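Local coordinates for protein (sliding clamp) (Enterobacteria phage RB69, PDB 1B77) that serves as a sliding clamp of the phage replisome, probably a trimeric ring that encircles DNA and tethers the DNA polymerase, which docks through an interaction peptide, at residues A[61-64]-A[65-68]; A[116-120]-A[121-125]; A[150-154]-A[155-159]; A[180-184]-A[185-189]. One frame throughout, in Å; residues are numbered along the deposited sequence.

Overall arrangement
Along the chain the four contacts follow one another in series. Contact 1 lies at the C-terminal side of helix 57-64; in the chain's second half, contact 2 opens helix 120-132 and contacts 3 and 4 leave strands 146-152 and 178-183 of one antiparallel sheet. Contacts 1 and 3 have centres 42 Å apart, on opposite sides of the chain's centre. Contacts 2 and 4, centres 14 Å apart, touch where Leu123 meets Ile189; contacts 3 and 4 approach within about 6 Å between nearest atoms. Contacts 1 and 2, centres 31 Å apart within the chain, meet across subunits: Leu66 O accepts from Gln125 NE2 of a neighbouring subunit, consistent with an interface of a three-subunit ring.

Contact 1 of 4, residues A[61-64]-A[65-68]; sequences LSIL and SLVS
Leu61, Ser62 and Ile63 give their carbonyls to the backbone that leaves the helix, and the i to i+4 pattern gives way there to tighter i to i+3 bonds. Ser65 N keeps a weak bond to Leu61 O but sits nearer Ser62 O, at 3.0 Å. Leu66 N binds Ile63 O at 3.1 Å. In both tighter bonds the donor stands well above the carbonyl plane, about 60° out of it. A type I beta turn from Leu64 to Val67 then carries the chain away, with a weak, nearly straight bond from Val67 N to Leu64 O. This is the C-terminal side of helix 57-64, where the chain turns toward strand 72-75. Ser65 folds its hydroxyl back onto the helix: chi1 of 74° sets OG between its own N and carbonyl carbon, and OG donates to Ser62 O at 2.5 Å, shorter than usual and doubtful in its exact value. Ser62 O faces both the N-H and the hydroxyl of Ser65, while Ser62 OG bonds to Asn58 O. The apolar contact is made by branch ends, Ile63 CD1 meeting Leu66 CD1 at 4.0 Å with the chains at a slant. Val67 CG2 rests on Leu64 O at 3.3 Å. Ile63 and Val67 cover Ile83 of strand 81-84, and Leu66 O accepts a hydrogen bond from Gln125 NE2 of a neighbouring subunit.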
loop_
_atom_site.group_PDB
_atom_site.type_symbol
_atom_site.label_atom_id
_atom_site.label_comp_id
_atom_site.label_asym_id
_atom_site.label_seq_id
_atom_site.Cartn_x
_atom_site.Cartn_y
_atom_site.Cartn_z
ATOM N N LEU A 61 5.025 2.923 20.547
ATOM C CA LEU A 61 6.269 2.896 19.781
ATOM C C LEU A 61 6.202 3.817 18.559
ATOM O O LEU A 61 7.151 4.553 18.284
ATOM C CB LEU A 61 6.588 1.467 19.338
ATOM C CG LEU A 61 6.795 0.486 20.500
ATOM C CD1 LEU A 61 6.931 -0.938 19.962
ATOM C CD2 LEU A 61 8.032 0.900 21.298
ATOM N N SER A 62 5.085 3.779 17.834
ATOM C CA SER A 62 4.927 4.638 16.661
ATOM C C SER A 62 5.054 6.108 17.061
ATOM O O SER A 62 5.644 6.914 16.344
ATOM C CB SER A 62 3.569 4.405 16.002
ATOM O OG SER A 62 3.489 3.089 15.489
ATOM N N ILE A 63 4.500 6.453 18.217
ATOM C CA ILE A 63 4.580 7.823 18.699
ATOM C C ILE A 63 6.034 8.254 18.945
ATOM O O ILE A 63 6.382 9.424 18.765
ATOM C CB ILE A 63 3.732 7.983 19.987
ATOM C CG1 ILE A 63 2.348 8.519 19.610
ATOM C CG2 ILE A 63 4.422 8.888 20.997
ATOM C CD1 ILE A 63 2.382 9.878 18.959
ATOM N N LEU A 64 6.883 7.311 19.342
ATOM C CA LEU A 64 8.283 7.640 19.603
ATOM C C LEU A 64 9.001 7.993 18.307
ATOM O O LEU A 64 10.007 8.697 18.316
ATOM C CB LEU A 64 9.004 6.471 20.292
ATOM C CG LEU A 64 8.522 6.099 21.699
ATOM C CD1 LEU A 64 9.294 4.889 22.211
ATOM C CD2 LEU A 64 8.700 7.292 22.637
ATOM N N SER A 65 8.476 7.515 17.189
ATOM C CA SER A 65 9.103 7.795 15.905
ATOM C C SER A 65 8.922 9.258 15.505
ATOM O O SER A 65 9.628 9.751 14.628
ATOM C CB SER A 65 8.514 6.892 14.813
ATOM O OG SER A 65 7.212 7.320 14.456
ATOM N N LEU A 66 7.990 9.947 16.164
ATOM C CA LEU A 66 7.690 11.348 15.863
ATOM C C LEU A 66 8.455 12.368 16.698
ATOM O O LEU A 66 8.300 13.568 16.491
ATOM C CB LEU A 66 6.187 11.607 16.018
ATOM C CG LEU A 66 5.261 10.780 15.120
ATOM C CD1 LEU A 66 3.810 11.115 15.423
ATOM C CD2 LEU A 66 5.588 11.052 13.654
ATOM N N VAL A 67 9.266 11.903 17.647
ATOM C CA VAL A 67 10.042 12.812 18.496
ATOM C C VAL A 67 11.546 12.546 18.392
ATOM O O VAL A 67 11.969 11.578 17.761
ATOM C CB VAL A 67 9.619 12.692 19.977
ATOM C CG1 VAL A 67 8.172 13.125 20.139
ATOM C CG2 VAL A 67 9.797 11.251 20.462
ATOM N N SER A 68 12.349 13.406 19.011
ATOM C CA SER A 68 13.801 13.248 18.984
ATOM C C SER A 68 14.198 11.869 19.495
ATOM O O SER A 68 13.673 11.396 20.510
ATOM C CB SER A 68 14.474 14.315 19.854
ATOM O OG SER A 68 14.077 15.617 19.465
#

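Contact 2 of 4, residues A[116-120]-A[121-125]; sequences TEIKA and EDLQQ
The carboxylate of Asp122 has the aliphatic part of Lys119 over one face, at its OD2 end. Lys119 CB lies 3.9 Å from Asp122 OD2, with CG and CD only slightly farther, and the two side chains run side by side in the same direction. Leu167 of strand 165-171 and Arg87 of a neighbouring subunit also pack against Asp122. Ile118, buried, passes Asp122 in the opposite sense, its CG1 3.9 Å from Asp122 CB. The trans first torsion of Ile118, chi1 -177°, carries CG1 and CD1 to the first helical turn, where CD1 comes within 3.5 Å of Leu123 CA. Strand 114-118 thus hands over directly to helix 120-132, with Lys119 as N-cap. The opening turn is held by Lys119 O, which accepts from Leu123 N at 2.9 Å nearly along the C=O axis, and by Ala120 O, which accepts from Gln124 N at 2.9 Å. Ala120 N, at the helix start, finds its acceptor in Asn193 OD1. Lys119 NZ remains 6.3 Å from Asp122 OD2, too far for a salt bridge; any mutual attraction is long-range, and the carboxylate in the first turn probably interacts favourably with the positive end of the helix dipole.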
loop_
_atom_site.group_PDB
_atom_site.type_symbol
_atom_site.label_atom_id
_atom_site.label_comp_id
_atom_site.label_asym_id
_atom_site.label_seq_id
_atom_site.Cartn_x
_atom_site.Cartn_y
_atom_site.Cartn_z
ATOM N N THR A 116 18.694 -28.193 17.412
ATOM C CA THR A 116 18.920 -28.004 15.979
ATOM C C THR A 116 19.027 -26.503 15.754
ATOM O O THR A 116 19.198 -25.745 16.710
ATOM C CB THR A 116 17.767 -28.588 15.106
ATOM O OG1 THR A 116 18.053 -28.365 13.718
ATOM C CG2 THR A 116 16.435 -27.944 15.450
ATOM N N GLU A 117 18.931 -26.069 14.502
ATOM C CA GLU A 117 19.025 -24.651 14.206
ATOM C C GLU A 117 18.498 -24.315 12.823
ATOM O O GLU A 117 18.487 -25.154 11.931
ATOM C CB GLU A 117 20.476 -24.187 14.325
ATOM C CG GLU A 117 21.399 -24.634 13.206
ATOM C CD GLU A 117 22.838 -24.196 13.447
ATOM O OE1 GLU A 117 23.046 -23.041 13.884
ATOM O OE2 GLU A 117 23.764 -24.997 13.194
ATOM N N ILE A 118 18.055 -23.077 12.656
ATOM C CA ILE A 118 17.531 -22.619 11.380
ATOM C C ILE A 118 18.212 -21.296 11.020
ATOM O O ILE A 118 18.332 -20.402 11.857
ATOM C CB ILE A 118 15.999 -22.436 11.463
ATOM C CG1 ILE A 118 15.438 -22.018 10.106
ATOM C CG2 ILE A 118 15.654 -21.437 12.565
ATOM C CD1 ILE A 118 13.935 -22.203 9.992
ATOM N N LYS A 119 18.676 -21.195 9.779
ATOM C CA LYS A 119 19.354 -19.995 9.304
ATOM C C LYS A 119 18.337 -18.933 8.912
ATOM O O LYS A 119 17.178 -19.250 8.636
ATOM C CB LYS A 119 20.234 -20.331 8.095
ATOM C CG LYS A 119 21.295 -21.396 8.351
ATOM C CD LYS A 119 22.063 -21.709 7.075
ATOM C CE LYS A 119 23.186 -22.707 7.321
ATOM N NZ LYS A 119 24.156 -22.197 8.332
ATOM N N ALA A 120 18.788 -17.682 8.872
ATOM C CA ALA A 120 17.946 -16.540 8.525
ATOM C C ALA A 120 17.130 -16.679 7.234
ATOM O O ALA A 120 15.930 -16.414 7.235
ATOM C CB ALA A 120 18.794 -15.273 8.466
ATOM N N GLU A 121 17.761 -17.083 6.133
ATOM C CA GLU A 121 17.026 -17.221 4.870
ATOM C C GLU A 121 16.025 -18.373 4.928
ATOM O O GLU A 121 14.891 -18.256 4.447
ATOM C CB GLU A 121 17.986 -17.443 3.700
ATOM C CG GLU A 121 19.056 -16.375 3.550
ATOM C CD GLU A 121 19.714 -16.415 2.178
ATOM O OE1 GLU A 121 19.824 -17.529 1.605
ATOM O OE2 GLU A 121 20.121 -15.333 1.681
ATOM N N ASP A 122 16.452 -19.490 5.506
ATOM C CA ASP A 122 15.585 -20.649 5.646
ATOM C C ASP A 122 14.332 -20.252 6.437
ATOM O O ASP A 122 13.215 -20.563 6.029
ATOM C CB ASP A 122 16.351 -21.775 6.343
ATOM C CG ASP A 122 17.521 -22.277 5.508
ATOM O OD1 ASP A 122 17.586 -21.929 4.308
ATOM O OD2 ASP A 122 18.368 -23.029 6.039
ATOM N N LEU A 123 14.518 -19.555 7.557
ATOM C CA LEU A 123 13.384 -19.106 8.363
ATOM C C LEU A 123 12.512 -18.189 7.514
ATOM O O LEU A 123 11.289 -18.334 7.462
ATOM C CB LEU A 123 13.857 -18.336 9.598
ATOM C CG LEU A 123 12.735 -17.671 10.414
ATOM C CD1 LEU A 123 11.787 -18.737 10.956
ATOM C CD2 LEU A 123 13.332 -16.864 11.555
ATOM N N GLN A 124 13.158 -17.242 6.845
ATOM C CA GLN A 124 12.466 -16.301 5.987
ATOM C C GLN A 124 11.646 -17.032 4.913
ATOM O O GLN A 124 10.516 -16.635 4.616
ATOM C CB GLN A 124 13.484 -15.371 5.327
ATOM C CG GLN A 124 12.882 -14.215 4.551
ATOM C CD GLN A 124 13.923 -13.486 3.717
ATOM O OE1 GLN A 124 14.522 -14.071 2.812
ATOM N NE2 GLN A 124 14.148 -12.208 4.021
ATOM N N GLN A 125 12.206 -18.095 4.332
ATOM C CA GLN A 125 11.484 -18.841 3.302
ATOM C C GLN A 125 10.290 -19.589 3.876
ATOM O O GLN A 125 9.216 -19.606 3.274
ATOM C CB GLN A 125 12.393 -19.847 2.589
ATOM C CG GLN A 125 11.673 -20.577 1.447
ATOM C CD GLN A 125 12.540 -21.624 0.775
ATOM O OE1 GLN A 125 12.820 -22.673 1.348
ATOM N NE2 GLN A 125 12.970 -21.340 -0.449
#

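Contact 3 of 4, residues A[150-154]-A[155-159]; sequences NGYNK and VEDSG
Asn153 and Lys154 supply the backbone acceptors of this turn, and Asp157 N is shared between them: it bonds weakly to Asn153 O at 2.8 Å with a bent angle of 121°, and weakly again to Lys154 O. Side-chain bonds add to these. Asn153 OD1 takes a long, weak bond from Glu156 N, and Lys154, kinked at chi2 (72°), bends round so that NZ donates to Ser158 O at 3.1 Å. A water links the two sides of the turn, accepting from Asn153 N at 2.8 Å and donating to Asp157 OD2 at 2.9 Å. Two close approaches of flat groups are not hydrogen bonds. Asp157 OD2 approaches Tyr152 CD2 to 3.3 Å, ring and carboxylate being inclined by 33°. The Asn153 amide and the Glu156 carboxylate stand almost perpendicular; Asn153 ND2 and Glu156 OE2 are 3.3 Å apart, at a poor angle. Asp157 OD1 makes its salt bridge with Arg162, which ties the turn to the far arm of the loop. The turn leaves strand 146-152 and leads on to strand 165-171; at its base Tyr152 packs on Thr137 and Ala139 of strand 137-143, and Lys154 N is held by Asp136.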
loop_
_atom_site.group_PDB
_atom_site.type_symbol
_atom_site.label_atom_id
_atom_site.label_comp_id
_atom_site.label_asym_id
_atom_site.label_seq_id
_atom_site.Cartn_x
_atom_site.Cartn_y
_atom_site.Cartn_z
ATOM N N ASN A 150 8.385 -30.094 8.286
ATOM C CA ASN A 150 7.369 -30.321 7.265
ATOM C C ASN A 150 6.215 -29.360 7.521
ATOM O O ASN A 150 5.816 -29.153 8.670
ATOM C CB ASN A 150 6.854 -31.762 7.312
ATOM C CG ASN A 150 7.894 -32.769 6.891
ATOM O OD1 ASN A 150 8.469 -32.673 5.806
ATOM N ND2 ASN A 150 8.140 -33.750 7.747
ATOM N N GLY A 151 5.686 -28.767 6.452
ATOM C CA GLY A 151 4.582 -27.834 6.592
ATOM C C GLY A 151 3.296 -28.431 6.063
ATOM O O GLY A 151 3.283 -29.018 4.982
ATOM N N TYR A 152 2.211 -28.281 6.819
ATOM C CA TYR A 152 0.924 -28.832 6.416
ATOM C C TYR A 152 -0.221 -27.834 6.511
ATOM O O TYR A 152 -0.082 -26.747 7.069
ATOM C CB TYR A 152 0.541 -30.024 7.297
ATOM C CG TYR A 152 1.591 -31.090 7.484
ATOM C CD1 TYR A 152 2.639 -30.919 8.390
ATOM C CD2 TYR A 152 1.509 -32.289 6.789
ATOM C CE1 TYR A 152 3.575 -31.932 8.601
ATOM C CE2 TYR A 152 2.434 -33.305 6.990
ATOM C CZ TYR A 152 3.463 -33.123 7.894
ATOM O OH TYR A 152 4.365 -34.140 8.088
ATOM N N ASN A 153 -1.362 -28.231 5.956
ATOM C CA ASN A 153 -2.571 -27.423 6.021
ATOM C C ASN A 153 -3.521 -28.261 6.865
ATOM O O ASN A 153 -4.294 -29.061 6.337
ATOM C CB ASN A 153 -3.181 -27.200 4.639
ATOM C CG ASN A 153 -4.349 -26.227 4.678
ATOM O OD1 ASN A 153 -5.212 -26.316 5.549
ATOM N ND2 ASN A 153 -4.378 -25.292 3.736
ATOM N N LYS A 154 -3.423 -28.087 8.179
ATOM C CA LYS A 154 -4.232 -28.804 9.160
ATOM C C LYS A 154 -5.723 -28.868 8.805
ATOM O O LYS A 154 -6.390 -29.877 9.048
ATOM C CB LYS A 154 -4.062 -28.136 10.525
ATOM C CG LYS A 154 -4.798 -28.806 11.673
ATOM C CD LYS A 154 -4.158 -30.116 12.067
ATOM C CE LYS A 154 -4.774 -30.645 13.343
ATOM N NZ LYS A 154 -4.102 -31.897 13.788
ATOM N N VAL A 155 -6.239 -27.790 8.226
ATOM C CA VAL A 155 -7.647 -27.726 7.861
ATOM C C VAL A 155 -8.082 -28.850 6.915
ATOM O O VAL A 155 -9.032 -29.584 7.202
ATOM C CB VAL A 155 -7.983 -26.371 7.216
ATOM C CG1 VAL A 155 -9.475 -26.290 6.929
ATOM C CG2 VAL A 155 -7.557 -25.236 8.142
ATOM N N GLU A 156 -7.381 -28.989 5.796
ATOM C CA GLU A 156 -7.718 -30.014 4.818
ATOM C C GLU A 156 -6.885 -31.287 4.986
ATOM O O GLU A 156 -7.048 -32.244 4.230
ATOM C CB GLU A 156 -7.514 -29.458 3.408
ATOM C CG GLU A 156 -6.055 -29.288 3.037
ATOM C CD GLU A 156 -5.860 -28.627 1.684
ATOM O OE1 GLU A 156 -6.543 -29.031 0.715
ATOM O OE2 GLU A 156 -5.008 -27.710 1.594
ATOM N N ASP A 157 -5.997 -31.294 5.975
ATOM C CA ASP A 157 -5.133 -32.442 6.223
ATOM C C ASP A 157 -5.046 -32.686 7.720
ATOM O O ASP A 157 -3.971 -32.662 8.319
ATOM C CB ASP A 157 -3.748 -32.170 5.631
ATOM C CG ASP A 157 -2.783 -33.325 5.825
ATOM O OD1 ASP A 157 -3.204 -34.494 5.700
ATOM O OD2 ASP A 157 -1.594 -33.056 6.091
ATOM N N SER A 158 -6.208 -32.931 8.311
ATOM C CA SER A 158 -6.356 -33.175 9.741
ATOM C C SER A 158 -5.303 -34.086 10.384
ATOM O O SER A 158 -5.007 -33.942 11.570
ATOM C CB SER A 158 -7.759 -33.738 10.008
ATOM O OG SER A 158 -8.019 -33.832 11.395
ATOM N N GLY A 159 -4.732 -35.009 9.614
ATOM C CA GLY A 159 -3.737 -35.915 10.175
ATOM C C GLY A 159 -2.272 -35.606 9.896
ATOM O O GLY A 159 -1.384 -36.357 10.314
HETATM O O HOH W 1 -1.198 -30.586 4.545
#

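Contact 4 of 4, residues A[180-184]-A[185-189]; sequences FVINM and ANMKI
Met187 sets its sulfur against the CG2 branch of Ile182: SD is 4.0 Å from Ile182 CG2, and the two side chains cross at about a right angle. The bend at chi2 (-69°) brings SD back toward the strand. Ile182 also packs on Ile138 and Ile140 of strand 137-143, while Met187 also packs on Ile218 of strand 215-219. Strand 178-183 ends where a short 3-10 turn begins. Asn183 O accepts from Asn186 N at 2.8 Å, nearly straight at the hydrogen (168°), and Met184 O accepts from Met187 N at 3.1 Å with the donor far above the carbonyl plane. Asn183 also reaches forward with its side chain: with CG trans to the backbone N (chi1 172°), OD1 receives a weak bond from Ala185 N at 3.3 Å, as in an Asx turn. The same amide flanks Ala185, whose CB lies 3.5 Å from Asn183 ND2. Beyond the turn the backbone makes two successive inverse gamma turns centred on Met187 and Lys188, with weak bonds from Lys188 N to Asn186 O and from Ile189 N to Met187 O. Asn186 O and Lys188 O are further held by Thr38 and Asn13 from the first half of the chain.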
loop_
_atom_site.group_PDB
_atom_site.type_symbol
_atom_site.label_atom_id
_atom_site.label_comp_id
_atom_site.label_asym_id
_atom_site.label_seq_id
_atom_site.Cartn_x
_atom_site.Cartn_y
_atom_site.Cartn_z
ATOM N N PHE A 180 7.406 -33.135 16.583
ATOM C CA PHE A 180 6.897 -31.987 17.326
ATOM C C PHE A 180 6.085 -31.081 16.414
ATOM O O PHE A 180 6.586 -30.593 15.402
ATOM C CB PHE A 180 8.049 -31.195 17.961
ATOM C CG PHE A 180 8.875 -31.992 18.935
ATOM C CD1 PHE A 180 8.388 -32.295 20.205
ATOM C CD2 PHE A 180 10.149 -32.434 18.588
ATOM C CE1 PHE A 180 9.165 -33.026 21.117
ATOM C CE2 PHE A 180 10.927 -33.162 19.493
ATOM C CZ PHE A 180 10.434 -33.456 20.755
ATOM N N VAL A 181 4.830 -30.856 16.791
ATOM C CA VAL A 181 3.913 -30.034 16.012
ATOM C C VAL A 181 3.761 -28.610 16.542
ATOM O O VAL A 181 3.509 -28.399 17.733
ATOM C CB VAL A 181 2.520 -30.690 15.967
ATOM C CG1 VAL A 181 1.581 -29.873 15.089
ATOM C CG2 VAL A 181 2.646 -32.108 15.465
ATOM N N ILE A 182 3.895 -27.635 15.647
ATOM C CA ILE A 182 3.776 -26.231 16.021
ATOM C C ILE A 182 2.738 -25.482 15.190
ATOM O O ILE A 182 2.708 -25.599 13.967
ATOM C CB ILE A 182 5.139 -25.505 15.886
ATOM C CG1 ILE A 182 6.112 -26.029 16.944
ATOM C CG2 ILE A 182 4.959 -23.996 16.027
ATOM C CD1 ILE A 182 7.510 -25.469 16.825
ATOM N N ASN A 183 1.879 -24.726 15.865
ATOM C CA ASN A 183 0.862 -23.936 15.186
ATOM C C ASN A 183 1.602 -22.742 14.586
ATOM O O ASN A 183 2.149 -21.914 15.309
ATOM C CB ASN A 183 -0.203 -23.466 16.187
ATOM C CG ASN A 183 -1.189 -22.466 15.578
ATOM O OD1 ASN A 183 -1.439 -22.469 14.368
ATOM N ND2 ASN A 183 -1.766 -21.614 16.426
ATOM N N MET A 184 1.624 -22.668 13.262
ATOM C CA MET A 184 2.340 -21.598 12.595
ATOM C C MET A 184 1.953 -20.200 13.052
ATOM O O MET A 184 2.727 -19.260 12.910
ATOM C CB MET A 184 2.163 -21.696 11.082
ATOM C CG MET A 184 3.237 -20.951 10.325
ATOM S SD MET A 184 4.751 -21.913 10.028
ATOM C CE MET A 184 5.253 -22.360 11.634
ATOM N N ALA A 185 0.756 -20.064 13.605
ATOM C CA ALA A 185 0.294 -18.760 14.061
ATOM C C ALA A 185 1.086 -18.262 15.263
ATOM O O ALA A 185 0.994 -17.085 15.619
ATOM C CB ALA A 185 -1.186 -18.822 14.405
ATOM N N ASN A 186 1.855 -19.145 15.895
ATOM C CA ASN A 186 2.635 -18.745 17.060
ATOM C C ASN A 186 4.091 -18.429 16.722
ATOM O O ASN A 186 4.865 -18.071 17.607
ATOM C CB ASN A 186 2.595 -19.844 18.121
ATOM C CG ASN A 186 1.188 -20.254 18.469
ATOM O OD1 ASN A 186 0.347 -19.408 18.763
ATOM N ND2 ASN A 186 0.921 -21.553 18.446
ATOM N N MET A 187 4.455 -18.566 15.447
ATOM C CA MET A 187 5.831 -18.308 15.010
ATOM C C MET A 187 6.097 -16.835 14.717
ATOM O O MET A 187 6.498 -16.482 13.606
ATOM C CB MET A 187 6.148 -19.140 13.761
ATOM C CG MET A 187 6.180 -20.635 14.007
ATOM S SD MET A 187 7.563 -21.164 15.030
ATOM C CE MET A 187 8.899 -21.089 13.830
ATOM N N LYS A 188 5.876 -15.990 15.719
ATOM C CA LYS A 188 6.084 -14.544 15.593
ATOM C C LYS A 188 7.569 -14.230 15.797
ATOM O O LYS A 188 7.922 -13.298 16.514
ATOM C CB LYS A 188 5.265 -13.800 16.657
ATOM C CG LYS A 188 3.807 -14.226 16.765
ATOM C CD LYS A 188 2.967 -13.714 15.612
ATOM C CE LYS A 188 1.546 -14.248 15.700
ATOM N NZ LYS A 188 0.875 -13.891 16.982
ATOM N N ILE A 189 8.424 -15.025 15.168
ATOM C CA ILE A 189 9.870 -14.867 15.278
ATOM C C ILE A 189 10.418 -13.844 14.286
ATOM O O ILE A 189 10.223 -13.986 13.083
ATOM C CB ILE A 189 10.572 -16.217 15.008
ATOM C CG1 ILE A 189 10.269 -17.198 16.135
ATOM C CG2 ILE A 189 12.063 -16.020 14.870
ATOM C CD1 ILE A 189 8.861 -17.702 16.138
#